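Local coordinates for probable endoglucanase (Gluconacetobacter xylinus, PDB 1WZZ), which hydrolyses internal beta-1,4-glucosidic linkages of cellulose and carboxymethyl-cellulose as a family 8 endoglucanase with an (alpha/alpha)6 barrel, at residues F245-M250 with V324-A329. Numbering follows the deposited sequence.
Sequences FYWAHM and VYIARA
Ile326 meets the six-membered ring of the Trp247 indole, its CG2 methyl coming in obliquely 3.7 Å from Trp247 CZ2. The two side chains run side by side in the same direction, the methyl held anti to the isoleucine backbone N. Ala327, next along, sits at the centre of the contact. Its CA lies over the indole, 3.7 Å from the centroid of the Trp247 five-membered ring and 10° off the ring normal, a CH-pi contact made by the backbone itself. Its CB reaches the same face nearer the ring fusion, 3.5 Å from Trp247 CD2. The helices come close here, the CA atoms of Trp247 and Ala327 5.2 Å apart, which the small alanine side chain probably permits. Trp247 places its ring flat on this helix by turning CG anti to its own N (chi1 -176°), and a hydrogen bond from NE1 to Glu330 secures the indole's polar edge one turn further on. A leucine in place of Trp247 would probably lose both the flat surface beneath Ala327 and the N-H partner of Glu330. The same CB of Ala327 also stands at the edge of the Tyr246 ring, near its plane, 4.0 Å from CE1, and is thus shared by two aromatic groups. At Arg328 the backbone takes part: OH of Tyr246 ends 3.7 Å from the arginine CA, while the arginine side chain starts away from helix 240-247 and touches Ala18 and Leu306. No hydrogen bond links the segments. The contact joins the C-terminal end of helix 240-247, closed by a Schellman motif at His249, to helix 315-331 within the (alpha/alpha)6 barrel. Pro175 of helix 174-184 touches Trp247, Cys297 of helix 289-297 touches Tyr246, and Val19 of helix 18-30 packs on Ile326.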
loop_
_atom_site.group_PDB
_atom_site.type_symbol
_atom_site.label_atom_id
_atom_site.label_comp_id
_atom_site.label_asym_id
_atom_site.label_seq_id
_atom_site.Cartn_x
_atom_site.Cartn_y
_atom_site.Cartn_z
ATOM N N PHE A 245 -1.120 3.714 -8.779
ATOM C CA PHE A 245 -1.796 4.464 -9.812
ATOM C C PHE A 245 -1.613 3.823 -11.193
ATOM O O PHE A 245 -2.534 3.857 -12.006
ATOM C CB PHE A 245 -1.360 5.946 -9.724
ATOM C CG PHE A 245 -2.036 6.683 -8.588
ATOM C CD1 PHE A 245 -1.621 6.501 -7.272
ATOM C CD2 PHE A 245 -3.163 7.476 -8.835
ATOM C CE1 PHE A 245 -2.313 7.085 -6.207
ATOM C CE2 PHE A 245 -3.871 8.073 -7.772
ATOM C CZ PHE A 245 -3.445 7.875 -6.458
ATOM N N TYR A 246 -0.456 3.205 -11.459
ATOM C CA TYR A 246 -0.262 2.482 -12.718
ATOM C C TYR A 246 -1.266 1.318 -12.772
ATOM O O TYR A 246 -1.963 1.115 -13.762
ATOM C CB TYR A 246 1.183 1.928 -12.801
ATOM C CG TYR A 246 1.332 0.544 -13.446
ATOM C CD1 TYR A 246 1.393 -0.617 -12.657
ATOM C CD2 TYR A 246 1.402 0.394 -14.841
ATOM C CE1 TYR A 246 1.516 -1.888 -13.230
ATOM C CE2 TYR A 246 1.521 -0.897 -15.426
ATOM C CZ TYR A 246 1.575 -2.021 -14.608
ATOM O OH TYR A 246 1.666 -3.290 -15.151
ATOM N N TRP A 247 -1.345 0.584 -11.666
ATOM C CA TRP A 247 -2.204 -0.587 -11.545
ATOM C C TRP A 247 -3.653 -0.251 -11.808
ATOM O O TRP A 247 -4.370 -1.013 -12.488
ATOM C CB TRP A 247 -1.989 -1.124 -10.127
ATOM C CG TRP A 247 -2.647 -2.368 -9.693
ATOM C CD1 TRP A 247 -3.644 -3.094 -10.318
ATOM C CD2 TRP A 247 -2.372 -3.025 -8.476
ATOM N NE1 TRP A 247 -3.995 -4.174 -9.534
ATOM C CE2 TRP A 247 -3.231 -4.153 -8.396
ATOM C CE3 TRP A 247 -1.477 -2.771 -7.426
ATOM C CZ2 TRP A 247 -3.219 -5.020 -7.308
ATOM C CZ3 TRP A 247 -1.469 -3.641 -6.338
ATOM C CH2 TRP A 247 -2.334 -4.750 -6.292
ATOM N N ALA A 248 -4.079 0.896 -11.292
ATOM C CA ALA A 248 -5.471 1.318 -11.445
ATOM C C ALA A 248 -5.761 2.062 -12.739
ATOM O O ALA A 248 -6.887 2.548 -12.935
ATOM C CB ALA A 248 -5.880 2.188 -10.242
ATOM N N HIS A 249 -4.755 2.161 -13.615
ATOM C CA HIS A 249 -4.892 2.872 -14.899
ATOM C C HIS A 249 -5.213 4.343 -14.637
ATOM O O HIS A 249 -5.996 4.969 -15.365
ATOM C CB HIS A 249 -6.013 2.263 -15.757
ATOM C CG HIS A 249 -5.780 0.839 -16.149
ATOM N ND1 HIS A 249 -4.810 0.460 -17.050
ATOM C CD2 HIS A 249 -6.390 -0.304 -15.752
ATOM C CE1 HIS A 249 -4.829 -0.854 -17.190
ATOM N NE2 HIS A 249 -5.778 -1.342 -16.414
HETATM N N MSE A 250 -4.605 4.907 -13.599
HETATM C CA MSE A 250 -4.857 6.287 -13.264
HETATM C C MSE A 250 -3.571 7.083 -13.063
HETATM O O MSE A 250 -3.563 8.051 -12.323
HETATM C CB MSE A 250 -5.758 6.361 -12.018
HETATM C CG MSE A 250 -7.157 5.741 -12.250
HETATM SE SE MSE A 250 -8.165 6.680 -13.665
HETATM C CE MSE A 250 -8.871 5.183 -14.686
ATOM N N VAL A 324 4.091 -6.060 -7.089
ATOM C CA VAL A 324 4.240 -5.694 -8.487
ATOM C C VAL A 324 3.774 -6.846 -9.402
ATOM O O VAL A 324 3.158 -6.614 -10.454
ATOM C CB VAL A 324 5.720 -5.319 -8.818
ATOM C CG1 VAL A 324 5.874 -5.094 -10.328
ATOM C CG2 VAL A 324 6.123 -4.031 -8.049
ATOM N N TYR A 325 4.080 -8.089 -9.032
ATOM C CA TYR A 325 3.600 -9.213 -9.847
ATOM C C TYR A 325 2.066 -9.186 -9.924
ATOM O O TYR A 325 1.489 -9.472 -10.973
ATOM C CB TYR A 325 4.052 -10.558 -9.254
ATOM C CG TYR A 325 5.443 -10.982 -9.676
ATOM C CD1 TYR A 325 5.630 -11.903 -10.711
ATOM C CD2 TYR A 325 6.562 -10.495 -9.017
ATOM C CE1 TYR A 325 6.918 -12.330 -11.071
ATOM C CE2 TYR A 325 7.860 -10.908 -9.372
ATOM C CZ TYR A 325 8.018 -11.821 -10.391
ATOM O OH TYR A 325 9.304 -12.214 -10.713
ATOM N N ILE A 326 1.415 -8.832 -8.819
ATOM C CA ILE A 326 -0.060 -8.781 -8.816
ATOM C C ILE A 326 -0.529 -7.657 -9.736
ATOM O O ILE A 326 -1.443 -7.840 -10.547
ATOM C CB ILE A 326 -0.627 -8.502 -7.408
ATOM C CG1 ILE A 326 -0.059 -9.482 -6.379
ATOM C CG2 ILE A 326 -2.194 -8.545 -7.456
ATOM C CD1 ILE A 326 -0.298 -10.903 -6.708
ATOM N N ALA A 327 0.094 -6.483 -9.609
ATOM C CA ALA A 327 -0.278 -5.338 -10.420
ATOM C C ALA A 327 -0.138 -5.651 -11.884
ATOM O O ALA A 327 -1.007 -5.329 -12.675
ATOM C CB ALA A 327 0.604 -4.119 -10.070
ATOM N N ARG A 328 0.981 -6.271 -12.244
ATOM C CA ARG A 328 1.212 -6.608 -13.636
ATOM C C ARG A 328 0.179 -7.602 -14.130
ATOM O O ARG A 328 -0.363 -7.435 -15.221
ATOM C CB ARG A 328 2.628 -7.168 -13.816
ATOM C CG ARG A 328 2.994 -7.470 -15.260
ATOM C CD ARG A 328 4.387 -8.106 -15.349
ATOM N NE ARG A 328 4.426 -9.399 -14.652
ATOM C CZ ARG A 328 5.434 -10.264 -14.730
ATOM N NH1 ARG A 328 5.387 -11.407 -14.053
ATOM N NH2 ARG A 328 6.482 -9.990 -15.498
ATOM N N ALA A 329 -0.118 -8.619 -13.325
ATOM C CA ALA A 329 -1.089 -9.642 -13.730
ATOM C C ALA A 329 -2.467 -9.025 -13.949
ATOM O O ALA A 329 -3.191 -9.408 -14.876
ATOM C CB ALA A 329 -1.169 -10.728 -12.686
#